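Local coordinates for clavulanic acid biosynthesis oligopeptide binding protein 2 (Streptomyces clavuligerus, PDB 2WOL) that probably binds oligopeptides as an extracellular solute-binding protein of the clavulanic acid biosynthesis pathway, at residues S302-F316 with V441-G454. Sequence-based numbering, arbitrary orientation.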
loop_
_atom_site.group_PDB
_atom_site.type_symbol
_atom_site.label_atom_id
_atom_site.label_comp_id
_atom_site.label_asym_id
_atom_site.label_seq_id
_atom_site.Cartn_x
_atom_site.Cartn_y
_atom_site.Cartn_z
ATOM N N SER A 302 -3.163 -0.033 7.810
ATOM C CA SER A 302 -3.942 -0.848 6.862
ATOM C C SER A 302 -3.190 -2.078 6.342
ATOM O O SER A 302 -3.717 -2.834 5.522
ATOM C CB SER A 302 -4.502 -0.011 5.706
ATOM O OG SER A 302 -5.515 0.861 6.179
ATOM N N PHE A 303 -1.968 -2.276 6.831
ATOM C CA PHE A 303 -1.202 -3.476 6.520
ATOM C C PHE A 303 -1.673 -4.633 7.386
ATOM O O PHE A 303 -2.117 -4.435 8.524
ATOM C CB PHE A 303 0.296 -3.243 6.730
ATOM C CG PHE A 303 0.984 -2.572 5.570
ATOM C CD1 PHE A 303 0.710 -1.243 5.250
ATOM C CD2 PHE A 303 1.922 -3.264 4.816
ATOM C CE1 PHE A 303 1.355 -0.622 4.182
ATOM C CE2 PHE A 303 2.571 -2.649 3.746
ATOM C CZ PHE A 303 2.281 -1.332 3.426
ATOM N N LEU A 304 -1.585 -5.835 6.826
ATOM C CA LEU A 304 -1.898 -7.061 7.542
ATOM C C LEU A 304 -0.640 -7.910 7.655
ATOM O O LEU A 304 0.053 -8.128 6.668
ATOM C CB LEU A 304 -2.991 -7.845 6.809
ATOM C CG LEU A 304 -3.273 -9.274 7.296
ATOM C CD1 LEU A 304 -3.996 -9.275 8.628
ATOM C CD2 LEU A 304 -4.068 -10.050 6.261
ATOM N N HIS A 305 -0.360 -8.382 8.864
ATOM C CA HIS A 305 0.697 -9.345 9.101
ATOM C C HIS A 305 0.041 -10.718 9.182
ATOM O O HIS A 305 -0.919 -10.912 9.931
ATOM C CB HIS A 305 1.426 -9.011 10.404
ATOM C CG HIS A 305 2.732 -9.722 10.574
ATOM N ND1 HIS A 305 3.777 -9.585 9.684
ATOM C CD2 HIS A 305 3.173 -10.556 11.546
ATOM C CE1 HIS A 305 4.798 -10.316 10.092
ATOM N NE2 HIS A 305 4.456 -10.918 11.217
ATOM N N PHE A 306 0.547 -11.666 8.398
ATOM C CA PHE A 306 -0.061 -12.989 8.345
ATOM C C PHE A 306 0.937 -14.096 8.037
ATOM O O PHE A 306 2.080 -13.836 7.666
ATOM C CB PHE A 306 -1.244 -13.023 7.352
ATOM C CG PHE A 306 -0.860 -12.804 5.907
ATOM C CD1 PHE A 306 -0.673 -13.889 5.053
ATOM C CD2 PHE A 306 -0.722 -11.516 5.393
ATOM C CE1 PHE A 306 -0.341 -13.697 3.715
ATOM C CE2 PHE A 306 -0.391 -11.313 4.055
ATOM C CZ PHE A 306 -0.196 -12.409 3.215
ATOM N N VAL A 307 0.488 -15.334 8.224
ATOM C CA VAL A 307 1.240 -16.511 7.818
ATOM C C VAL A 307 0.448 -17.210 6.714
ATOM O O VAL A 307 -0.756 -17.459 6.859
ATOM C CB VAL A 307 1.486 -17.473 9.009
ATOM C CG1 VAL A 307 2.136 -18.776 8.538
ATOM C CG2 VAL A 307 2.348 -16.797 10.075
ATOM N N ALA A 308 1.124 -17.500 5.608
ATOM C CA ALA A 308 0.515 -18.223 4.501
ATOM C C ALA A 308 0.935 -19.681 4.537
ATOM O O ALA A 308 2.080 -19.990 4.850
ATOM C CB ALA A 308 0.916 -17.590 3.174
ATOM N N MET A 309 -0.005 -20.568 4.223
ATOM C CA MET A 309 0.275 -21.996 4.094
ATOM C C MET A 309 0.052 -22.459 2.656
ATOM O O MET A 309 -0.932 -22.084 2.018
ATOM C CB MET A 309 -0.563 -22.803 5.079
ATOM C CG MET A 309 -0.003 -22.759 6.490
ATOM S SD MET A 309 -1.057 -23.550 7.709
ATOM C CE MET A 309 -2.248 -22.256 8.046
ATOM N N GLN A 310 0.986 -23.271 2.164
ATOM C CA GLN A 310 1.091 -23.592 0.741
ATOM C C GLN A 310 0.651 -25.024 0.440
ATOM O O GLN A 310 1.390 -25.959 0.736
ATOM C CB GLN A 310 2.540 -23.393 0.277
ATOM C CG GLN A 310 2.980 -21.940 0.083
ATOM C CD GLN A 310 2.737 -21.074 1.301
ATOM O OE1 GLN A 310 1.800 -20.281 1.321
ATOM N NE2 GLN A 310 3.560 -21.243 2.331
ATOM N N PRO A 311 -0.555 -25.202 -0.142
ATOM C CA PRO A 311 -1.015 -26.550 -0.507
ATOM C C PRO A 311 -0.073 -27.336 -1.427
ATOM O O PRO A 311 -0.123 -28.570 -1.435
ATOM C CB PRO A 311 -2.353 -26.282 -1.201
ATOM C CG PRO A 311 -2.838 -25.028 -0.551
ATOM C CD PRO A 311 -1.590 -24.194 -0.440
ATOM N N HIS A 312 0.775 -26.636 -2.176
ATOM C CA HIS A 312 1.766 -27.289 -3.039
ATOM C C HIS A 312 2.943 -27.906 -2.271
ATOM O O HIS A 312 3.795 -28.588 -2.860
ATOM C CB HIS A 312 2.249 -26.354 -4.159
ATOM C CG HIS A 312 2.480 -24.936 -3.730
ATOM N ND1 HIS A 312 1.449 -24.047 -3.503
ATOM C CD2 HIS A 312 3.626 -24.244 -3.525
ATOM C CE1 HIS A 312 1.953 -22.872 -3.164
ATOM N NE2 HIS A 312 3.270 -22.965 -3.169
ATOM N N ILE A 313 2.978 -27.676 -0.960
ATOM C CA ILE A 313 4.000 -28.248 -0.089
ATOM C C ILE A 313 3.336 -29.196 0.914
ATOM O O ILE A 313 2.804 -28.744 1.925
ATOM C CB ILE A 313 4.795 -27.143 0.678
ATOM C CG1 ILE A 313 5.272 -26.015 -0.257
ATOM C CG2 ILE A 313 5.943 -27.754 1.494
ATOM C CD1 ILE A 313 6.221 -26.447 -1.376
ATOM N N PRO A 314 3.341 -30.513 0.632
ATOM C CA PRO A 314 2.799 -31.464 1.606
ATOM C C PRO A 314 3.462 -31.304 2.977
ATOM O O PRO A 314 4.650 -30.995 3.043
ATOM C CB PRO A 314 3.148 -32.823 0.990
ATOM C CG PRO A 314 3.183 -32.557 -0.477
ATOM C CD PRO A 314 3.799 -31.190 -0.597
ATOM N N PRO A 315 2.704 -31.510 4.070
ATOM C CA PRO A 315 1.308 -31.949 4.108
ATOM C C PRO A 315 0.275 -30.814 4.123
ATOM O O PRO A 315 -0.873 -31.037 4.514
ATOM C CB PRO A 315 1.245 -32.721 5.425
ATOM C CG PRO A 315 2.171 -31.969 6.312
ATOM C CD PRO A 315 3.247 -31.360 5.431
ATOM N N PHE A 316 0.669 -29.622 3.686
ATOM C CA PHE A 316 -0.232 -28.467 3.732
ATOM C C PHE A 316 -1.298 -28.471 2.637
ATOM O O PHE A 316 -2.113 -27.559 2.559
ATOM C CB PHE A 316 0.560 -27.159 3.758
ATOM C CG PHE A 316 1.404 -27.015 4.981
ATOM C CD1 PHE A 316 2.727 -27.428 4.977
ATOM C CD2 PHE A 316 0.856 -26.519 6.158
ATOM C CE1 PHE A 316 3.507 -27.319 6.117
ATOM C CE2 PHE A 316 1.630 -26.406 7.307
ATOM C CZ PHE A 316 2.959 -26.807 7.286
ATOM N N VAL A 441 9.738 -21.074 -3.245
ATOM C CA VAL A 441 8.889 -21.720 -2.247
ATOM C C VAL A 441 8.993 -23.247 -2.376
ATOM O O VAL A 441 9.114 -23.954 -1.374
ATOM C CB VAL A 441 7.420 -21.228 -2.360
ATOM C CG1 VAL A 441 6.481 -22.055 -1.482
ATOM C CG2 VAL A 441 7.328 -19.749 -1.988
ATOM N N ARG A 442 8.977 -23.741 -3.613
ATOM C CA ARG A 442 9.118 -25.175 -3.878
ATOM C C ARG A 442 10.539 -25.688 -3.624
ATOM O O ARG A 442 10.715 -26.753 -3.035
ATOM C CB ARG A 442 8.656 -25.505 -5.297
ATOM C CG ARG A 442 7.150 -25.476 -5.460
ATOM C CD ARG A 442 6.758 -25.382 -6.923
ATOM N NE ARG A 442 5.312 -25.448 -7.108
ATOM C CZ ARG A 442 4.486 -24.415 -6.952
ATOM N NH1 ARG A 442 4.958 -23.221 -6.599
ATOM N NH2 ARG A 442 3.184 -24.583 -7.152
ATOM N N GLU A 443 11.545 -24.923 -4.050
ATOM C CA GLU A 443 12.954 -25.304 -3.854
ATOM C C GLU A 443 13.280 -25.603 -2.388
ATOM O O GLU A 443 13.960 -26.591 -2.075
ATOM C CB GLU A 443 13.890 -24.211 -4.389
ATOM C CG GLU A 443 15.378 -24.512 -4.186
ATOM C CD GLU A 443 16.303 -23.388 -4.636
ATOM O OE1 GLU A 443 15.854 -22.472 -5.363
ATOM O OE2 GLU A 443 17.494 -23.422 -4.257
ATOM N N HIS A 444 12.788 -24.747 -1.497
ATOM C CA HIS A 444 13.096 -24.850 -0.077
ATOM C C HIS A 444 11.990 -25.526 0.728
ATOM O O HIS A 444 12.132 -25.712 1.936
ATOM C CB HIS A 444 13.413 -23.471 0.499
ATOM C CG HIS A 444 14.598 -22.818 -0.136
ATOM N ND1 HIS A 444 15.889 -23.246 0.087
ATOM C CD2 HIS A 444 14.688 -21.776 -0.994
ATOM C CE1 HIS A 444 16.725 -22.490 -0.603
ATOM N NE2 HIS A 444 16.021 -21.589 -1.266
ATOM N N GLY A 445 10.905 -25.895 0.052
ATOM C CA GLY A 445 9.794 -26.610 0.690
ATOM C C GLY A 445 9.185 -25.811 1.825
ATOM O O GLY A 445 9.063 -26.302 2.955
ATOM N N LEU A 446 8.792 -24.582 1.508
ATOM C CA LEU A 446 8.302 -23.628 2.502
ATOM C C LEU A 446 6.790 -23.743 2.672
ATOM O O LEU A 446 6.013 -23.037 2.021
ATOM C CB LEU A 446 8.715 -22.198 2.124
ATOM C CG LEU A 446 10.216 -21.999 1.870
ATOM C CD1 LEU A 446 10.539 -20.588 1.393
ATOM C CD2 LEU A 446 11.046 -22.358 3.106
ATOM N N GLY A 447 6.386 -24.652 3.555
ATOM C CA GLY A 447 4.978 -24.939 3.814
ATOM C C GLY A 447 4.257 -23.794 4.496
ATOM O O GLY A 447 3.044 -23.645 4.342
ATOM N N LEU A 448 5.014 -23.007 5.263
ATOM C CA LEU A 448 4.514 -21.773 5.868
ATOM C C LEU A 448 5.429 -20.612 5.505
ATOM O O LEU A 448 6.638 -20.799 5.340
ATOM C CB LEU A 448 4.431 -21.891 7.396
ATOM C CG LEU A 448 3.776 -23.129 8.012
ATOM C CD1 LEU A 448 4.856 -24.111 8.456
ATOM C CD2 LEU A 448 2.895 -22.760 9.189
ATOM N N LEU A 449 4.845 -19.420 5.395
ATOM C CA LEU A 449 5.583 -18.200 5.056
ATOM C C LEU A 449 5.086 -17.043 5.902
ATOM O O LEU A 449 3.872 -16.839 6.025
ATOM C CB LEU A 449 5.400 -17.853 3.574
ATOM C CG LEU A 449 6.043 -18.788 2.546
ATOM C CD1 LEU A 449 5.473 -18.535 1.156
ATOM C CD2 LEU A 449 7.564 -18.601 2.554
ATOM N N VAL A 450 6.019 -16.285 6.476
ATOM C CA VAL A 450 5.679 -15.077 7.225
ATOM C C VAL A 450 5.777 -13.877 6.299
ATOM O O VAL A 450 6.787 -13.689 5.619
ATOM C CB VAL A 450 6.632 -14.849 8.427
ATOM C CG1 VAL A 450 6.276 -13.552 9.174
ATOM C CG2 VAL A 450 6.592 -16.032 9.376
ATOM N N THR A 451 4.733 -13.054 6.269
ATOM C CA THR A 451 4.801 -11.831 5.484
ATOM C C THR A 451 3.881 -10.737 6.010
ATOM O O THR A 451 3.120 -10.952 6.951
ATOM C CB THR A 451 4.563 -12.103 3.970
ATOM O OG1 THR A 451 5.040 -10.988 3.207
ATOM C CG2 THR A 451 3.094 -12.353 3.664
ATOM N N ASP A 452 3.990 -9.555 5.415
ATOM C CA ASP A 452 3.026 -8.489 5.640
ATOM C C ASP A 452 2.602 -7.932 4.290
ATOM O O ASP A 452 3.314 -8.101 3.298
ATOM C CB ASP A 452 3.570 -7.410 6.588
ATOM C CG ASP A 452 4.678 -6.567 5.975
ATOM O OD1 ASP A 452 5.409 -7.041 5.080
ATOM O OD2 ASP A 452 4.830 -5.410 6.420
ATOM N N TRP A 453 1.435 -7.299 4.255
ATOM C CA TRP A 453 0.822 -6.870 3.007
ATOM C C TRP A 453 -0.007 -5.618 3.230
ATOM O O TRP A 453 -0.732 -5.515 4.219
ATOM C CB TRP A 453 -0.072 -7.986 2.455
ATOM C CG TRP A 453 -1.058 -7.528 1.418
ATOM C CD1 TRP A 453 -2.404 -7.362 1.589
ATOM C CD2 TRP A 453 -0.779 -7.176 0.056
ATOM N NE1 TRP A 453 -2.979 -6.929 0.421
ATOM C CE2 TRP A 453 -2.008 -6.809 -0.538
ATOM C CE3 TRP A 453 0.387 -7.135 -0.719
ATOM C CZ2 TRP A 453 -2.104 -6.405 -1.873
ATOM C CZ3 TRP A 453 0.287 -6.744 -2.050
ATOM C CH2 TRP A 453 -0.949 -6.379 -2.610
ATOM N N GLY A 454 0.117 -4.672 2.304
ATOM C CA GLY A 454 -0.770 -3.520 2.230
ATOM C C GLY A 454 -1.283 -3.376 0.808
ATOM O O GLY A 454 -0.540 -3.573 -0.155
#
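Gln-310 reaches across to helix, loop and strand of segment 441-454. Gln-310 CB lies 3.9 Å from Leu-446 O and sits over one face of the His-312 ring, toward its rim. CG, beside the backbone N (chi1 -76°), rests on Val-441 CG1. A bend at chi2 (54°) swings the amide back over the strand, where CD packs against Leu-449 CD1 and Gln-310 OE1 lies 4.1 Å from the same methyl. At the tip Gln-310 NE2 donates to two carbonyls: a nearly straight bond of 3.1 Å to Leu-446 O, in the amide plane, and one of 3.2 Å to Ala-308 O that arrives well above the carbonyl plane. Ala-308 O also accepts from Leu-449 N, within the sheet. Strands 303-309 and 448-453 run antiparallel, with hydrogen-bonded pairs Leu-304/Trp-453, Phe-306/Thr-451 and Ala-308/Leu-449; they are neighbours in a mixed sheet of the solute-binding protein fold, between strands 523-534 and 391-398. On the face bearing Phe-306, Thr-451 CG2 sits over the phenyl ring, 3.3 Å from Phe-306 CZ, while Trp-453 CB meets the ring edge; the indole NE1 bonds to Phe-463 O. On the other face, Val-307 CG1 packs on Leu-448 CB, and helix 401-414 touches Val-450. At one end of the strand pair, Gly-454 CA stands over the centre of the Phe-303 ring. Beyond the other end, helix 438-444 closes in a Schellman motif with Gly-445 as C-prime residue. The Arg-442 guanidinium lies flat on the His-312 ring, centres 4.1 Å apart and planes 6° from parallel, while its NH1 pairs with Glu-484. Gly-447 presents its carbonyl O to the centre of one Phe-316 face, and Phe-316 CZ touches Leu-448 CD1 at 3.5 Å.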